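PDB 6PZ7: endoglucanase family 5 from Clostridium acetobutylicum ATCC 824, which probably hydrolyses internal beta-1,4-glucosidic bonds of cellulose and related plant polysaccharides, as a GH5_4 endoglucanase of broad specificity. Local coordinates for residues A[169-174]-A[190-195]; A[253-258]-A[293-298]. All coordinates share one frame; numbering follows the deposited sequence. Where two conformers were deposited one is given.

Interaction 1. Residues A[169-174]-A[190-195]; sequences KFNLTA and IMVPTY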
loop_
_atom_site.group_PDB
_atom_site.type_symbol
_atom_site.label_atom_id
_atom_site.label_comp_id
_atom_site.label_asym_id
_atom_site.label_seq_id
_atom_site.Cartn_x
_atom_site.Cartn_y
_atom_site.Cartn_z
ATOM N N LYS A 169 -6.702 6.173 16.490
ATOM C CA LYS A 169 -8.040 6.746 16.435
ATOM C C LYS A 169 -8.507 6.920 14.997
ATOM O O LYS A 169 -9.667 6.638 14.680
ATOM C CB LYS A 169 -8.060 8.087 17.189
ATOM C CG LYS A 169 -7.538 8.041 18.640
ATOM C CD LYS A 169 -7.597 9.421 19.281
ATOM C CE LYS A 169 -6.918 9.472 20.632
ATOM N NZ LYS A 169 -7.014 10.834 21.255
ATOM N N PHE A 170 -7.627 7.378 14.121
ATOM C CA PHE A 170 -8.004 7.526 12.724
ATOM C C PHE A 170 -8.345 6.179 12.081
ATOM O O PHE A 170 -9.323 6.083 11.327
ATOM C CB PHE A 170 -6.871 8.162 11.922
ATOM C CG PHE A 170 -6.598 9.635 12.201
ATOM C CD1 PHE A 170 -7.485 10.456 12.878
ATOM C CD2 PHE A 170 -5.438 10.183 11.714
ATOM C CE1 PHE A 170 -7.191 11.802 13.079
ATOM C CE2 PHE A 170 -5.149 11.532 11.903
ATOM C CZ PHE A 170 -6.031 12.339 12.585
ATOM N N ASN A 171 -7.541 5.140 12.340
ATOM C CA ASN A 171 -7.842 3.831 11.780
ATOM C C ASN A 171 -9.176 3.318 12.306
ATOM O O ASN A 171 -9.950 2.705 11.558
ATOM C CB ASN A 171 -6.713 2.843 12.103
ATOM C CG ASN A 171 -5.498 3.002 11.198
ATOM O OD1 ASN A 171 -5.632 3.402 10.028
ATOM N ND2 ASN A 171 -4.324 2.626 11.695
ATOM N N LEU A 172 -9.439 3.519 13.597
ATOM C CA LEU A 172 -10.710 3.101 14.181
ATOM C C LEU A 172 -11.881 3.824 13.532
ATOM O O LEU A 172 -12.883 3.195 13.184
ATOM C CB LEU A 172 -10.713 3.371 15.686
ATOM C CG LEU A 172 -12.016 3.061 16.409
ATOM C CD1 LEU A 172 -12.398 1.651 16.239
ATOM C CD2 LEU A 172 -11.897 3.436 17.893
ATOM N N THR A 173 -11.757 5.143 13.363
ATOM C CA THR A 173 -12.792 5.928 12.714
ATOM C C THR A 173 -13.061 5.380 11.322
ATOM O O THR A 173 -14.217 5.209 10.911
ATOM C CB THR A 173 -12.342 7.390 12.606
ATOM O OG1 THR A 173 -12.198 7.972 13.910
ATOM C CG2 THR A 173 -13.347 8.210 11.816
ATOM N N ALA A 174 -12.001 5.147 10.551
ATOM C CA ALA A 174 -12.184 4.638 9.184
ATOM C C ALA A 174 -12.842 3.260 9.162
ATOM O O ALA A 174 -13.762 3.021 8.383
ATOM C CB ALA A 174 -10.851 4.644 8.470
ATOM N N ILE A 190 -9.895 -5.225 5.630
ATOM C CA ILE A 190 -9.422 -3.847 5.744
ATOM C C ILE A 190 -7.981 -3.859 6.202
ATOM O O ILE A 190 -7.664 -4.482 7.216
ATOM C CB ILE A 190 -10.297 -2.996 6.697
ATOM C CG1 ILE A 190 -11.759 -2.974 6.259
ATOM C CG2 ILE A 190 -9.741 -1.578 6.775
ATOM C CD1 ILE A 190 -12.737 -2.379 7.262
ATOM N N MET A 191 -7.121 -3.154 5.476
ATOM C CA MET A 191 -5.733 -2.942 5.871
ATOM C C MET A 191 -5.596 -1.623 6.621
ATOM O O MET A 191 -6.154 -0.600 6.204
ATOM C CB MET A 191 -4.817 -2.925 4.644
ATOM C CG MET A 191 -4.584 -4.298 4.063
ATOM S SD MET A 191 -3.884 -4.331 2.382
ATOM C CE MET A 191 -2.356 -3.451 2.636
ATOM N N VAL A 192 -4.831 -1.634 7.719
ATOM C CA VAL A 192 -4.543 -0.425 8.512
ATOM C C VAL A 192 -3.044 -0.329 8.761
ATOM O O VAL A 192 -2.416 -1.348 9.116
ATOM C CB VAL A 192 -5.294 -0.407 9.857
ATOM C CG1 VAL A 192 -6.789 -0.466 9.613
ATOM C CG2 VAL A 192 -4.841 -1.505 10.846
ATOM N N PRO A 193 -2.435 0.848 8.561
ATOM C CA PRO A 193 -0.994 0.989 8.791
ATOM C C PRO A 193 -0.660 1.467 10.197
ATOM O O PRO A 193 -1.479 2.078 10.891
ATOM C CB PRO A 193 -0.601 2.083 7.778
ATOM C CG PRO A 193 -1.823 3.004 7.796
ATOM C CD PRO A 193 -3.010 2.061 7.913
ATOM N N THR A 194 0.601 1.211 10.579
ATOM C CA THR A 194 1.312 1.926 11.628
ATOM C C THR A 194 1.547 3.377 11.167
ATOM O O THR A 194 1.313 3.747 10.008
ATOM C CB THR A 194 2.647 1.235 11.863
ATOM O OG1 THR A 194 3.315 1.215 10.601
ATOM C CG2 THR A 194 2.514 -0.182 12.406
ATOM N N TYR A 195 2.115 4.183 12.065
ATOM C CA TYR A 195 2.616 5.517 11.720
ATOM C C TYR A 195 3.556 5.372 10.529
ATOM O O TYR A 195 4.513 4.607 10.574
ATOM C CB TYR A 195 3.388 6.107 12.919
ATOM C CG TYR A 195 3.900 7.513 12.637
ATOM C CD1 TYR A 195 5.044 7.730 11.908
ATOM C CD2 TYR A 195 3.216 8.628 13.116
ATOM C CE1 TYR A 195 5.504 9.006 11.621
ATOM C CE2 TYR A 195 3.670 9.916 12.830
ATOM C CZ TYR A 195 4.815 10.097 12.102
ATOM O OH TYR A 195 5.278 11.368 11.796
#
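Asn171 carries this contact from the helix side, laying its carboxamide against Val192 and the backbone of Pro193. Its ND2 donates to Pro193 O at 3.0 Å, with an N-H...O angle of 147°. Pro193 O lies within 7° of the amide plane and ND2 in the plane of the carbonyl, although the two planes are themselves twisted against each other. The same amide rests on Val192: Asn171 CG stands 3.7 Å from Val192 CB, while Val192 CG1 packs against Asn171 CG and CB. At its other end Asn171 OD1 comes within 3.6 Å of CD on the Pro193 ring. Asn171 CB points toward the strand, and with CG anti to the carbonyl carbon (chi1 -79°) the amide extends across the gap to it.

Helix 161-180 is here packed on the outside of the parallel eight-stranded TIM barrel of family 5 glycoside hydrolases, against strand 190-193, which follows it in the chain; Asn171 and Val192 come closest in the backbone, 6.3 Å between their CA atoms.

In the second shell Thr143 OG1 hydrogen-bonds Asn171 OD1. Both ends of this buried amide are thereby paired, which fixes its rotation, and the one side chain links the helix to the chain beyond strand 139-142 as well as to 190-193. On the flank facing helix 111-132, Thr173 OG1 returns to Lys169 O at 3.0 Å, reaching the carbonyl from the opposite face to Thr173 N, while Lys169 NZ forms a salt bridge with Glu114 of that helix.

Interaction 2. Residues A[253-258]-A[293-298]; sequences AIYNKF and RKKGIT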
loop_
_atom_site.group_PDB
_atom_site.type_symbol
_atom_site.label_atom_id
_atom_site.label_comp_id
_atom_site.label_asym_id
_atom_site.label_seq_id
_atom_site.Cartn_x
_atom_site.Cartn_y
_atom_site.Cartn_z
ATOM N N ALA A 253 11.257 -9.898 12.526
ATOM C CA ALA A 253 10.660 -8.996 13.503
ATOM C C ALA A 253 9.171 -8.805 13.237
ATOM O O ALA A 253 8.366 -8.764 14.180
ATOM C CB ALA A 253 11.376 -7.660 13.532
ATOM N N ILE A 254 8.780 -8.656 11.972
ATOM C CA ILE A 254 7.375 -8.516 11.600
ATOM C C ILE A 254 6.619 -9.797 11.904
ATOM O O ILE A 254 5.523 -9.767 12.478
ATOM C CB ILE A 254 7.267 -8.141 10.117
ATOM C CG1 ILE A 254 7.931 -6.793 9.829
ATOM C CG2 ILE A 254 5.820 -8.150 9.686
ATOM C CD1 ILE A 254 8.148 -6.498 8.329
ATOM N N TYR A 255 7.197 -10.938 11.537
ATOM C CA TYR A 255 6.582 -12.227 11.828
ATOM C C TYR A 255 6.368 -12.404 13.333
ATOM O O TYR A 255 5.284 -12.809 13.780
ATOM C CB TYR A 255 7.471 -13.356 11.288
ATOM C CG TYR A 255 7.013 -14.725 11.747
ATOM C CD1 TYR A 255 5.942 -15.351 11.132
ATOM C CD2 TYR A 255 7.628 -15.364 12.807
ATOM C CE1 TYR A 255 5.476 -16.577 11.563
ATOM C CE2 TYR A 255 7.190 -16.607 13.242
ATOM C CZ TYR A 255 6.108 -17.206 12.605
ATOM O OH TYR A 255 5.666 -18.439 13.062
ATOM N N ASN A 256 7.392 -12.111 14.126
ATOM C CA ASN A 256 7.277 -12.331 15.565
ATOM C C ASN A 256 6.302 -11.382 16.228
ATOM O O ASN A 256 5.632 -11.759 17.203
ATOM C CB ASN A 256 8.658 -12.253 16.209
ATOM C CG ASN A 256 9.448 -13.539 16.031
ATOM O OD1 ASN A 256 8.885 -14.626 16.061
ATOM N ND2 ASN A 256 10.746 -13.401 15.819
ATOM N N LYS A 257 6.195 -10.162 15.747
ATOM C CA LYS A 257 5.286 -9.215 16.368
ATOM C C LYS A 257 3.831 -9.492 16.027
ATOM O O LYS A 257 2.953 -9.423 16.905
ATOM C CB LYS A 257 5.676 -7.794 15.977
ATOM C CG LYS A 257 4.728 -6.758 16.494
ATOM C CD LYS A 257 4.778 -6.716 18.007
ATOM C CE LYS A 257 3.792 -5.731 18.563
ATOM N NZ LYS A 257 3.906 -5.684 20.043
ATOM N N PHE A 258 3.541 -9.762 14.756
ATOM C CA PHE A 258 2.170 -9.843 14.245
ATOM C C PHE A 258 1.792 -11.254 13.809
ATOM O O PHE A 258 0.873 -11.861 14.394
ATOM C CB PHE A 258 1.977 -8.837 13.090
ATOM C CG PHE A 258 2.040 -7.389 13.525
ATOM C CD1 PHE A 258 1.132 -6.879 14.445
ATOM C CD2 PHE A 258 2.949 -6.536 12.954
ATOM C CE1 PHE A 258 1.191 -5.551 14.837
ATOM C CE2 PHE A 258 2.993 -5.196 13.339
ATOM C CZ PHE A 258 2.106 -4.719 14.266
ATOM N N ARG A 293 7.106 -14.952 2.232
ATOM C CA ARG A 293 6.063 -15.964 2.095
ATOM C C ARG A 293 6.234 -17.074 3.127
ATOM O O ARG A 293 5.239 -17.580 3.669
ATOM C CB ARG A 293 6.051 -16.553 0.684
ATOM C CG ARG A 293 5.110 -17.766 0.491
ATOM C CD ARG A 293 3.673 -17.406 0.059
ATOM N NE ARG A 293 2.882 -16.735 1.092
ATOM C CZ ARG A 293 2.339 -15.517 0.975
ATOM N NH1 ARG A 293 2.487 -14.819 -0.142
ATOM N NH2 ARG A 293 1.651 -15.034 1.990
ATOM N N LYS A 294 7.478 -17.460 3.423
ATOM C CA LYS A 294 7.680 -18.467 4.448
ATOM C C LYS A 294 7.157 -18.000 5.794
ATOM O O LYS A 294 6.773 -18.832 6.631
ATOM C CB LYS A 294 9.163 -18.779 4.541
ATOM C CG LYS A 294 9.668 -19.665 3.411
ATOM C CD LYS A 294 11.170 -19.916 3.508
ATOM C CE LYS A 294 11.649 -20.748 2.319
ATOM N NZ LYS A 294 13.130 -20.874 2.302
ATOM N N LYS A 295 7.142 -16.698 6.025
ATOM C CA LYS A 295 6.621 -16.062 7.228
ATOM C C LYS A 295 5.171 -15.617 7.085
ATOM O O LYS A 295 4.690 -14.859 7.943
ATOM C CB LYS A 295 7.542 -14.904 7.619
ATOM C CG LYS A 295 8.942 -15.392 8.043
ATOM C CD LYS A 295 9.959 -14.263 8.028
ATOM C CE LYS A 295 11.280 -14.606 8.707
ATOM N NZ LYS A 295 11.879 -15.901 8.299
ATOM N N GLY A 296 4.466 -16.040 6.049
ATOM C CA GLY A 296 3.066 -15.713 5.902
ATOM C C GLY A 296 2.756 -14.316 5.407
ATOM O O GLY A 296 1.593 -13.888 5.490
ATOM N N ILE A 297 3.746 -13.588 4.903
ATOM C CA ILE A 297 3.610 -12.186 4.524
ATOM C C ILE A 297 3.577 -12.052 3.007
ATOM O O ILE A 297 4.462 -12.569 2.306
ATOM C CB ILE A 297 4.774 -11.359 5.094
ATOM C CG1 ILE A 297 4.841 -11.449 6.627
ATOM C CG2 ILE A 297 4.666 -9.916 4.643
ATOM C CD1 ILE A 297 6.175 -11.040 7.208
ATOM N N THR A 298 2.561 -11.371 2.486
ATOM C CA THR A 298 2.439 -11.033 1.068
ATOM C C THR A 298 3.011 -9.649 0.817
ATOM O O THR A 298 2.813 -8.736 1.638
ATOM C CB THR A 298 0.988 -11.133 0.645
ATOM O OG1 THR A 298 0.670 -12.527 0.642
ATOM C CG2 THR A 298 0.721 -10.556 -0.706
#
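Tyr255 swings its ring toward Lys295 by setting CG anti to the backbone N (chi1 171°), and Lys295, with CG anti to its own carbonyl carbon (chi1 -66°), presents CB to the CG-CD1 side of that ring and CG to Tyr255 CB. The partner segment holds the Schellman motif that closes helix 278-294: Gly296, at positive phi, is the C-prime residue, its N bonds Arg293 O, and Ile297 N returns to Ala292 O. The turn leads into strand 298-303 of the TIM barrel, and helix 241-259 packs beside it.

The tyrosine and lysine side chains run at about a right angle to each other. Tyr255 CB lies 4.0 Å from Lys295 CB, and Tyr255 CD1 lies 3.9 Å from the same atom. Lys295 O meets the edge of the ring near its plane, 3.5 Å from Tyr255 CD1, and no hydrogen bond spans the two segments. The lysine chain then bends at chi4 and leads away, taking NZ to salt bridges with Asp291 and Asp248; the latter belongs to helix 241-259, so this charge ties the two helices together.

Deeper in, Ile254 CG2 touches Ile297 CD1 at 3.8 Å, an apolar pair whose side chains also cross nearly at right angles. Ile254 further packs on Val265 and Ile297 on Ile267, both of strand 265-270, so the pair sits between helix and barrel wall. Across the turn, Arg293 on the helix side reaches Thr298 on the strand side: NH1 and NH2 of Arg293 each donate to Thr298 OG1 at 3.0 Å, the oxygen almost in the guanidinium plane.

In the fold
From the N terminus, the chain builds four barrel strands before helix 161-180, and interaction 1 then closes a short loop of 15 residues by bringing 169-174 against strand 190-193, the fifth strand. The chain passes through strand 216-221 to helix 241-259, where interaction 2 opens; it closes 34 residues later, after strand 265-270 and helix 278-294, at the entry to strand 298-303, the eighth. The two contacts follow in series, neither nested nor crossed. The centres of interactions 1 and 2 are about 20 Å apart, and the two do not touch. Interaction 1 ties a helix to the barrel wall, whereas interaction 2 joins one helix to the turn ending another.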